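Local coordinates for protein toxin-antitoxin system toxin HepN family (Shewanella oneidensis MR-1, PDB 6M6U) that cleaves mRNA as the toxin of a type VII toxin-antitoxin system, halting bacterial growth until its cognate antitoxin MntA neutralises it, mostly by tri-AMPylation, at residues I40-I51 against M93-V101; A54-L63 against S72-L81. One frame throughout, in Å; residues are numbered along the deposited sequence.

Contact 1: I40-I51 against M93-V101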
loop_
_atom_site.group_PDB
_atom_site.type_symbol
_atom_site.label_atom_id
_atom_site.label_comp_id
_atom_site.label_asym_id
_atom_site.label_seq_id
_atom_site.Cartn_x
_atom_site.Cartn_y
_atom_site.Cartn_z
ATOM N N ILE B 40 36.139 -25.876 -30.616
ATOM C CA ILE B 40 35.026 -25.928 -29.674
ATOM C C ILE B 40 34.150 -24.686 -29.806
ATOM O O ILE B 40 32.917 -24.776 -29.772
ATOM C CB ILE B 40 35.560 -26.113 -28.241
ATOM C CG1 ILE B 40 36.108 -27.535 -28.065
ATOM C CG2 ILE B 40 34.485 -25.796 -27.214
ATOM C CD1 ILE B 40 36.850 -27.754 -26.762
ATOM N N LEU B 41 34.766 -23.516 -29.991
ATOM C CA LEU B 41 33.986 -22.287 -30.094
ATOM C C LEU B 41 33.156 -22.271 -31.371
ATOM O O LEU B 41 31.982 -21.879 -31.358
ATOM C CB LEU B 41 34.901 -21.067 -30.032
ATOM C CG LEU B 41 34.117 -19.745 -30.035
ATOM C CD1 LEU B 41 33.672 -19.379 -28.623
ATOM C CD2 LEU B 41 34.930 -18.621 -30.642
ATOM N N ASN B 42 33.744 -22.700 -32.487
ATOM C CA ASN B 42 32.986 -22.727 -33.729
ATOM C C ASN B 42 31.943 -23.841 -33.744
ATOM O O ASN B 42 30.940 -23.721 -34.454
ATOM C CB ASN B 42 33.937 -22.843 -34.919
ATOM C CG ASN B 42 34.601 -21.517 -35.262
ATOM O OD1 ASN B 42 33.945 -20.585 -35.741
ATOM N ND2 ASN B 42 35.907 -21.425 -35.019
ATOM N N LEU B 43 32.143 -24.915 -32.975
ATOM C CA LEU B 43 31.055 -25.867 -32.766
ATOM C C LEU B 43 29.898 -25.206 -32.026
ATOM O O LEU B 43 28.731 -25.363 -32.406
ATOM C CB LEU B 43 31.554 -27.087 -31.994
ATOM C CG LEU B 43 32.165 -28.200 -32.844
ATOM C CD1 LEU B 43 32.716 -29.317 -31.963
ATOM C CD2 LEU B 43 31.136 -28.736 -33.834
ATOM N N GLN B 44 30.210 -24.460 -30.962
ATOM C CA GLN B 44 29.181 -23.745 -30.216
ATOM C C GLN B 44 28.407 -22.794 -31.120
ATOM O O GLN B 44 27.172 -22.753 -31.087
ATOM C CB GLN B 44 29.818 -22.985 -29.056
ATOM C CG GLN B 44 28.879 -22.017 -28.366
ATOM C CD GLN B 44 29.517 -21.369 -27.162
ATOM O OE1 GLN B 44 29.513 -21.934 -26.071
ATOM N NE2 GLN B 44 30.084 -20.181 -27.357
ATOM N N ARG B 45 29.124 -22.021 -31.940
ATOM C CA ARG B 45 28.469 -21.090 -32.854
ATOM C C ARG B 45 27.581 -21.829 -33.847
ATOM O O ARG B 45 26.477 -21.369 -34.166
ATOM C CB ARG B 45 29.522 -20.250 -33.578
ATOM C CG ARG B 45 30.263 -19.293 -32.658
ATOM C CD ARG B 45 31.466 -18.674 -33.319
ATOM N NE ARG B 45 31.942 -17.518 -32.546
ATOM C CZ ARG B 45 33.095 -16.871 -32.752
ATOM N NH1 ARG B 45 33.906 -17.269 -33.718
ATOM N NH2 ARG B 45 33.400 -15.826 -31.994
ATOM N N CYS B 46 28.046 -22.977 -34.350
ATOM C CA CYS B 46 27.195 -23.815 -35.192
ATOM C C CYS B 46 25.944 -24.253 -34.444
ATOM O O CYS B 46 24.838 -24.216 -34.997
ATOM C CB CYS B 46 27.967 -25.040 -35.683
ATOM S SG CYS B 46 29.153 -24.724 -37.000
ATOM N N CYS B 47 26.099 -24.687 -33.190
ATOM C CA CYS B 47 24.946 -25.132 -32.416
ATOM C C CYS B 47 23.976 -23.985 -32.168
ATOM O O CYS B 47 22.759 -24.153 -32.305
ATOM C CB CYS B 47 25.400 -25.744 -31.090
ATOM S SG CYS B 47 26.172 -27.367 -31.240
ATOM N N GLU B 48 24.494 -22.807 -31.813
ATOM C CA GLU B 48 23.615 -21.676 -31.541
ATOM C C GLU B 48 22.892 -21.227 -32.802
ATOM O O GLU B 48 21.722 -20.833 -32.745
ATOM C CB GLU B 48 24.407 -20.524 -30.926
ATOM C CG GLU B 48 24.786 -20.765 -29.473
ATOM C CD GLU B 48 23.570 -20.869 -28.565
ATOM O OE1 GLU B 48 22.599 -20.104 -28.767
ATOM O OE2 GLU B 48 23.580 -21.725 -27.655
ATOM N N ALA B 49 23.561 -21.294 -33.953
ATOM C CA ALA B 49 22.885 -20.951 -35.199
ATOM C C ALA B 49 21.784 -21.957 -35.521
ATOM O O ALA B 49 20.707 -21.574 -35.994
ATOM C CB ALA B 49 23.898 -20.859 -36.338
ATOM N N CYS B 50 22.025 -23.245 -35.254
ATOM C CA CYS B 50 20.981 -24.247 -35.458
ATOM C C CYS B 50 19.829 -24.053 -34.486
ATOM O O CYS B 50 18.659 -24.181 -34.865
ATOM C CB CYS B 50 21.555 -25.653 -35.305
ATOM S SG CYS B 50 22.592 -26.199 -36.674
ATOM N N ILE B 51 20.144 -23.759 -33.222
ATOM C CA ILE B 51 19.109 -23.558 -32.218
ATOM C C ILE B 51 18.278 -22.322 -32.544
ATOM O O ILE B 51 17.052 -22.322 -32.376
ATOM C CB ILE B 51 19.750 -23.474 -30.821
ATOM C CG1 ILE B 51 20.325 -24.841 -30.437
ATOM C CG2 ILE B 51 18.738 -22.996 -29.779
ATOM C CD1 ILE B 51 21.279 -24.793 -29.273
ATOM N N MET B 93 24.827 -33.181 -30.219
ATOM C CA MET B 93 25.762 -32.094 -30.494
ATOM C C MET B 93 25.719 -31.039 -29.393
ATOM O O MET B 93 26.761 -30.636 -28.859
ATOM C CB MET B 93 25.444 -31.452 -31.836
ATOM C CG MET B 93 25.837 -32.270 -33.037
ATOM S SD MET B 93 27.556 -31.960 -33.465
ATOM C CE MET B 93 27.475 -32.140 -35.242
ATOM N N VAL B 94 24.512 -30.566 -29.055
ATOM C CA VAL B 94 24.351 -29.590 -27.981
ATOM C C VAL B 94 24.959 -30.115 -26.689
ATOM O O VAL B 94 25.666 -29.390 -25.976
ATOM C CB VAL B 94 22.861 -29.238 -27.796
ATOM C CG1 VAL B 94 22.692 -28.230 -26.670
ATOM C CG2 VAL B 94 22.270 -28.703 -29.092
ATOM N N GLY B 95 24.696 -31.383 -26.366
ATOM C CA GLY B 95 25.262 -31.958 -25.158
ATOM C C GLY B 95 26.778 -31.959 -25.174
ATOM O O GLY B 95 27.419 -31.697 -24.152
ATOM N N LEU B 96 27.370 -32.252 -26.334
ATOM C CA LEU B 96 28.822 -32.190 -26.455
ATOM C C LEU B 96 29.322 -30.761 -26.305
ATOM O O LEU B 96 30.365 -30.525 -25.681
ATOM C CB LEU B 96 29.266 -32.769 -27.795
ATOM C CG LEU B 96 30.780 -32.764 -28.021
ATOM C CD1 LEU B 96 31.483 -33.580 -26.942
ATOM C CD2 LEU B 96 31.122 -33.291 -29.412
ATOM N N ARG B 97 28.591 -29.796 -26.873
ATOM C CA ARG B 97 28.952 -28.394 -26.696
ATOM C C ARG B 97 29.003 -28.030 -25.218
ATOM O O ARG B 97 29.970 -27.414 -24.755
ATOM C CB ARG B 97 27.966 -27.490 -27.439
ATOM C CG ARG B 97 28.064 -26.015 -27.044
ATOM C CD ARG B 97 26.897 -25.597 -26.158
ATOM N NE ARG B 97 25.825 -24.987 -26.938
ATOM C CZ ARG B 97 24.603 -24.751 -26.474
ATOM N NH1 ARG B 97 24.279 -25.085 -25.231
ATOM N NH2 ARG B 97 23.695 -24.184 -27.257
ATOM N N ASN B 98 27.972 -28.419 -24.460
ATOM C CA ASN B 98 27.931 -28.106 -23.035
ATOM C C ASN B 98 29.148 -28.664 -22.309
ATOM O O ASN B 98 29.736 -27.988 -21.459
ATOM C CB ASN B 98 26.645 -28.646 -22.406
ATOM C CG ASN B 98 25.405 -27.895 -22.864
ATOM O OD1 ASN B 98 25.497 -26.786 -23.390
ATOM N ND2 ASN B 98 24.236 -28.496 -22.655
ATOM N N ILE B 99 29.541 -29.898 -22.631
ATOM C CA ILE B 99 30.721 -30.480 -22.000
ATOM C C ILE B 99 31.975 -29.745 -22.450
ATOM O O ILE B 99 32.786 -29.307 -21.626
ATOM C CB ILE B 99 30.814 -31.987 -22.305
ATOM C CG1 ILE B 99 29.603 -32.729 -21.738
ATOM C CG2 ILE B 99 32.110 -32.565 -21.746
ATOM C CD1 ILE B 99 29.577 -34.204 -22.094
ATOM N N ALA B 100 32.141 -29.588 -23.768
ATOM C CA ALA B 100 33.343 -28.959 -24.303
ATOM C C ALA B 100 33.542 -27.561 -23.731
ATOM O O ALA B 100 34.664 -27.182 -23.374
ATOM C CB ALA B 100 33.271 -28.912 -25.830
ATOM N N VAL B 101 32.463 -26.792 -23.606
ATOM C CA VAL B 101 32.596 -25.404 -23.177
ATOM C C VAL B 101 32.646 -25.302 -21.656
ATOM O O VAL B 101 33.552 -24.676 -21.095
ATOM C CB VAL B 101 31.456 -24.552 -23.765
ATOM C CG1 VAL B 101 31.581 -23.113 -23.294
ATOM C CG2 VAL B 101 31.473 -24.624 -25.287
#
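Arg97 of 93-101 is laid as a knob into a hole formed by Gln44, Cys47, Glu48 and Ile51 of 40-51, joining two long helices of the all-helical HEPN fold. Their short axes run roughly antiparallel, at 141° and 9.7 Å apart at closest. Arg97 opens the RX(4)HXY motif of these RNases and is, by similarity to relatives, an active-site residue. Its CB lies 4.2 Å from SG of Cys47. With chi1 at 166°, CG stands opposite the backbone N and rests against CB of Gln44 at 4.0 Å; bends at chi2 and chi3 then lead the chain along helix 40-51, from Gln44 toward Glu48 and Ile51. NE and CZ pass OE2 of Glu48, CZ at 3.4 Å, before NH2 reaches it in a salt bridge of 2.5 Å. The carboxylate is turned only 23° from the guanidinium. CG1 of Val94 covers one face of the guanidinium near its rim. NH1 donates to OD1 of Asn98, nearly in the guanidinium plane, in a fairly straight bond of 2.8 Å. OE2 of Glu48 also accepts a hydrogen bond from His113 of the antitoxin MntA chain, so this carboxylate links toxin and antitoxin beside the motif arginine. Toward the other end the chemistry turns apolar: CG2 of Ile40 lies against CB of Ala100 and CG2 of Val101, the Ile40 and Val101 side chains sliding past each other in opposite directions. OE1 of Gln44 touches CG2 of Val101 at 3.4 Å, the two side chains crossing at about a right angle, and NE2 of Gln44 is hydrogen-bonded to Gln44 of a second toxin subunit. Past the guanidinium, CD1 of Ile51 approaches NH2 of Arg97 and meets CG2 of Val94 tip to tip at 4.0 Å.

Contact 2: A54-L63 against S72-L81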
loop_
_atom_site.group_PDB
_atom_site.type_symbol
_atom_site.label_atom_id
_atom_site.label_comp_id
_atom_site.label_asym_id
_atom_site.label_seq_id
_atom_site.Cartn_x
_atom_site.Cartn_y
_atom_site.Cartn_z
ATOM N N ALA B 54 15.774 -23.243 -35.080
ATOM C CA ALA B 54 14.714 -24.034 -34.468
ATOM C C ALA B 54 13.760 -23.151 -33.672
ATOM O O ALA B 54 12.539 -23.215 -33.859
ATOM C CB ALA B 54 15.326 -25.111 -33.574
ATOM N N ASN B 55 14.307 -22.321 -32.773
ATOM C CA ASN B 55 13.484 -21.409 -31.981
ATOM C C ASN B 55 12.632 -20.517 -32.873
ATOM O O ASN B 55 11.481 -20.209 -32.541
ATOM C CB ASN B 55 14.370 -20.545 -31.081
ATOM C CG ASN B 55 15.069 -21.342 -29.999
ATOM O OD1 ASN B 55 14.617 -22.423 -29.616
ATOM N ND2 ASN B 55 16.179 -20.806 -29.492
ATOM N N HIS B 56 13.189 -20.084 -34.004
ATOM C CA HIS B 56 12.464 -19.209 -34.917
ATOM C C HIS B 56 11.255 -19.920 -35.515
ATOM O O HIS B 56 10.136 -19.390 -35.495
ATOM C CB HIS B 56 13.414 -18.721 -36.012
ATOM C CG HIS B 56 12.744 -17.966 -37.117
ATOM N ND1 HIS B 56 12.417 -16.631 -37.016
ATOM C CD2 HIS B 56 12.367 -18.353 -38.360
ATOM C CE1 HIS B 56 11.856 -16.231 -38.143
ATOM N NE2 HIS B 56 11.816 -17.256 -38.976
ATOM N N ILE B 57 11.464 -21.133 -36.035
ATOM C CA ILE B 57 10.402 -21.849 -36.736
ATOM C C ILE B 57 9.287 -22.248 -35.773
ATOM O O ILE B 57 8.099 -22.130 -36.100
ATOM C CB ILE B 57 10.987 -23.068 -37.473
ATOM C CG1 ILE B 57 11.895 -22.606 -38.614
ATOM C CG2 ILE B 57 9.879 -23.960 -38.005
ATOM C CD1 ILE B 57 12.772 -23.691 -39.169
ATOM N N ASN B 58 9.645 -22.715 -34.573
ATOM C CA ASN B 58 8.629 -23.083 -33.590
ATOM C C ASN B 58 7.743 -21.895 -33.231
ATOM O O ASN B 58 6.544 -22.061 -32.976
ATOM C CB ASN B 58 9.288 -23.653 -32.333
ATOM C CG ASN B 58 9.862 -25.043 -32.554
ATOM O OD1 ASN B 58 9.243 -25.887 -33.209
ATOM N ND2 ASN B 58 11.053 -25.286 -32.015
ATOM N N ARG B 59 8.314 -20.689 -33.199
ATOM C CA ARG B 59 7.503 -19.510 -32.912
ATOM C C ARG B 59 6.746 -19.044 -34.150
ATOM O O ARG B 59 5.555 -18.724 -34.063
ATOM C CB ARG B 59 8.378 -18.379 -32.366
ATOM C CG ARG B 59 7.603 -17.123 -31.975
ATOM C CD ARG B 59 8.554 -16.053 -31.462
ATOM N NE ARG B 59 7.876 -14.837 -31.019
ATOM C CZ ARG B 59 7.650 -13.779 -31.793
ATOM N NH1 ARG B 59 8.035 -13.781 -33.062
ATOM N NH2 ARG B 59 7.030 -12.717 -31.297
ATOM N N GLN B 60 7.419 -19.007 -35.305
ATOM C CA GLN B 60 6.764 -18.585 -36.541
ATOM C C GLN B 60 5.572 -19.467 -36.885
ATOM O O GLN B 60 4.588 -18.980 -37.453
ATOM C CB GLN B 60 7.762 -18.586 -37.697
ATOM C CG GLN B 60 8.593 -17.328 -37.781
ATOM C CD GLN B 60 7.773 -16.129 -38.201
ATOM O OE1 GLN B 60 7.030 -16.186 -39.181
ATOM N NE2 GLN B 60 7.893 -15.035 -37.455
ATOM N N GLN B 61 5.632 -20.753 -36.548
ATOM C CA GLN B 61 4.571 -21.692 -36.883
ATOM C C GLN B 61 3.818 -22.198 -35.659
ATOM O O GLN B 61 3.067 -23.172 -35.768
ATOM C CB GLN B 61 5.148 -22.863 -37.678
ATOM C CG GLN B 61 6.007 -22.412 -38.839
ATOM C CD GLN B 61 5.976 -23.387 -39.990
ATOM O OE1 GLN B 61 6.889 -24.194 -40.160
ATOM N NE2 GLN B 61 4.921 -23.316 -40.794
ATOM N N GLN B 62 4.010 -21.562 -34.502
ATOM C CA GLN B 62 3.244 -21.853 -33.289
ATOM C C GLN B 62 3.212 -23.347 -32.980
ATOM O O GLN B 62 2.177 -23.905 -32.608
ATOM C CB GLN B 62 1.829 -21.289 -33.393
ATOM C CG GLN B 62 1.783 -19.774 -33.343
ATOM C CD GLN B 62 0.425 -19.220 -33.719
ATOM O OE1 GLN B 62 0.022 -19.269 -34.883
ATOM N NE2 GLN B 62 -0.293 -18.689 -32.732
ATOM N N LEU B 63 4.361 -24.001 -33.140
ATOM C CA LEU B 63 4.484 -25.418 -32.840
ATOM C C LEU B 63 4.601 -25.695 -31.350
ATOM O O LEU B 63 4.456 -26.852 -30.936
ATOM C CB LEU B 63 5.695 -25.993 -33.574
ATOM C CG LEU B 63 5.705 -25.682 -35.072
ATOM C CD1 LEU B 63 6.919 -26.292 -35.752
ATOM C CD2 LEU B 63 4.415 -26.169 -35.717
ATOM N N SER B 72 13.662 -27.723 -28.492
ATOM C CA SER B 72 13.333 -27.011 -29.721
ATOM C C SER B 72 13.539 -27.896 -30.942
ATOM O O SER B 72 12.774 -27.812 -31.908
ATOM C CB SER B 72 14.169 -25.740 -29.830
ATOM O OG SER B 72 13.658 -24.896 -30.843
ATOM N N PHE B 73 14.578 -28.738 -30.926
ATOM C CA PHE B 73 14.724 -29.739 -31.980
ATOM C C PHE B 73 13.654 -30.813 -31.860
ATOM O O PHE B 73 13.121 -31.281 -32.873
ATOM C CB PHE B 73 16.116 -30.373 -31.935
ATOM C CG PHE B 73 17.227 -29.422 -32.258
ATOM C CD1 PHE B 73 17.245 -28.744 -33.465
ATOM C CD2 PHE B 73 18.256 -29.209 -31.358
ATOM C CE1 PHE B 73 18.267 -27.867 -33.770
ATOM C CE2 PHE B 73 19.284 -28.336 -31.657
ATOM C CZ PHE B 73 19.290 -27.664 -32.868
ATOM N N THR B 74 13.334 -31.220 -30.628
ATOM C CA THR B 74 12.290 -32.217 -30.421
ATOM C C THR B 74 10.971 -31.770 -31.038
ATOM O O THR B 74 10.295 -32.559 -31.707
ATOM C CB THR B 74 12.117 -32.497 -28.928
ATOM O OG1 THR B 74 13.324 -33.060 -28.401
ATOM C CG2 THR B 74 10.970 -33.462 -28.691
ATOM N N LEU B 75 10.598 -30.499 -30.845
ATOM C CA LEU B 75 9.334 -30.004 -31.387
ATOM C C LEU B 75 9.338 -30.004 -32.912
ATOM O O LEU B 75 8.306 -30.267 -33.540
ATOM C CB LEU B 75 9.031 -28.603 -30.857
ATOM C CG LEU B 75 8.647 -28.487 -29.375
ATOM C CD1 LEU B 75 8.319 -27.042 -29.015
ATOM C CD2 LEU B 75 7.467 -29.393 -29.039
ATOM N N LEU B 76 10.480 -29.693 -33.531
ATOM C CA LEU B 76 10.562 -29.767 -34.989
ATOM C C LEU B 76 10.357 -31.194 -35.482
ATOM O O LEU B 76 9.754 -31.413 -36.541
ATOM C CB LEU B 76 11.905 -29.235 -35.481
ATOM C CG LEU B 76 12.252 -27.775 -35.188
ATOM C CD1 LEU B 76 13.690 -27.502 -35.597
ATOM C CD2 LEU B 76 11.299 -26.836 -35.920
ATOM N N ALA B 77 10.859 -32.179 -34.730
ATOM C CA ALA B 77 10.742 -33.570 -35.154
ATOM C C ALA B 77 9.311 -34.076 -35.014
ATOM O O ALA B 77 8.819 -34.809 -35.879
ATOM C CB ALA B 77 11.705 -34.446 -34.354
ATOM N N GLN B 78 8.627 -33.701 -33.928
ATOM C CA GLN B 78 7.236 -34.108 -33.752
ATOM C C GLN B 78 6.326 -33.518 -34.820
ATOM O O GLN B 78 5.259 -34.080 -35.091
ATOM C CB GLN B 78 6.735 -33.715 -32.361
ATOM C CG GLN B 78 7.667 -34.124 -31.237
ATOM C CD GLN B 78 7.134 -33.749 -29.871
ATOM O OE1 GLN B 78 7.112 -32.575 -29.501
ATOM N NE2 GLN B 78 6.713 -34.749 -29.106
ATOM N N ASN B 79 6.721 -32.403 -35.427
ATOM C CA ASN B 79 6.017 -31.824 -36.561
ATOM C C ASN B 79 6.558 -32.318 -37.899
ATOM O O ASN B 79 6.147 -31.808 -38.948
ATOM C CB ASN B 79 6.088 -30.298 -36.489
ATOM C CG ASN B 79 5.288 -29.733 -35.329
ATOM O OD1 ASN B 79 4.096 -29.473 -35.462
ATOM N ND2 ASN B 79 5.940 -29.546 -34.183
ATOM N N ASN B 80 7.470 -33.293 -37.877
ATOM C CA ASN B 80 8.026 -33.924 -39.078
ATOM C C ASN B 80 8.675 -32.916 -40.018
ATOM O O ASN B 80 8.617 -33.070 -41.242
ATOM C CB ASN B 80 6.968 -34.740 -39.825
ATOM C CG ASN B 80 6.723 -36.086 -39.183
ATOM O OD1 ASN B 80 5.748 -36.272 -38.458
ATOM N ND2 ASN B 80 7.623 -37.032 -39.433
ATOM N N LEU B 81 9.295 -31.878 -39.462
ATOM C CA LEU B 81 10.090 -30.965 -40.270
ATOM C C LEU B 81 11.562 -31.351 -40.290
ATOM O O LEU B 81 12.272 -30.984 -41.232
ATOM C CB LEU B 81 9.912 -29.526 -39.775
ATOM C CG LEU B 81 8.455 -29.158 -39.447
ATOM C CD1 LEU B 81 8.340 -27.706 -38.991
ATOM C CD2 LEU B 81 7.514 -29.428 -40.634
#
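Ser72 and Asn58 pair across two helices of the HEPN fold, 54-60 and 72-78, whose short axes cross at 52° and which both end in Schellman motifs. In Ser72, chi1 of -167° turns OG away from the backbone N and toward helix 54-60. There OG donates to OD1 of Asn55 at 2.9 Å, tilted out of the carbonyl plane. That OD1 also accepts from Gln112 of the antitoxin MntA chain. Asn58 has CG anti to its carbonyl carbon (chi1 -72°), which brings the amide to Ser72. ND2 of Asn58 donates to the backbone O of Ser72 at 3.1 Å, in the carbonyl plane on a lone pair, and adds a weak bond to OG of Ser72. The other branch of the Asn58 amide, OD1, touches CB of Leu75 and CD2 of Leu76. On the apolar side, Leu76 divides its methyls: CD1 packs on CB of Ala54 at 3.5 Å, and CD2 meets CG2 of Ile57. Beyond the helix ends, Leu63 and Leu81 touch tip to tip through their CD1 atoms at 3.8 Å. Leu63 also lies against the amide of Asn79, whose ND2 donates to O of Leu75 at 2.6 Å, from the opposite face of that carbonyl to Asn79 N.

Overall arrangement
Helix 33-60 serves both contacts, its middle pairing with helix 84-102 in contact 1 and its C-terminal end with helix 69-78 in contact 2. Contact 1 is wholly buried near the centre of the chain; contact 2, with its centre about 19 Å from that of contact 1, is only partly buried and reaches the periphery. Their chemistry follows: a charged pair at the RX(4)HXY motif with apolar packing alongside in the first, neutral amide and hydroxyl bonds with leucine packing at the helix ends in the second. Phe73 joins them, touching Ile51 and Val94 of contact 1. The antitoxin reaches both, while the second toxin subunit adjoins contact 1.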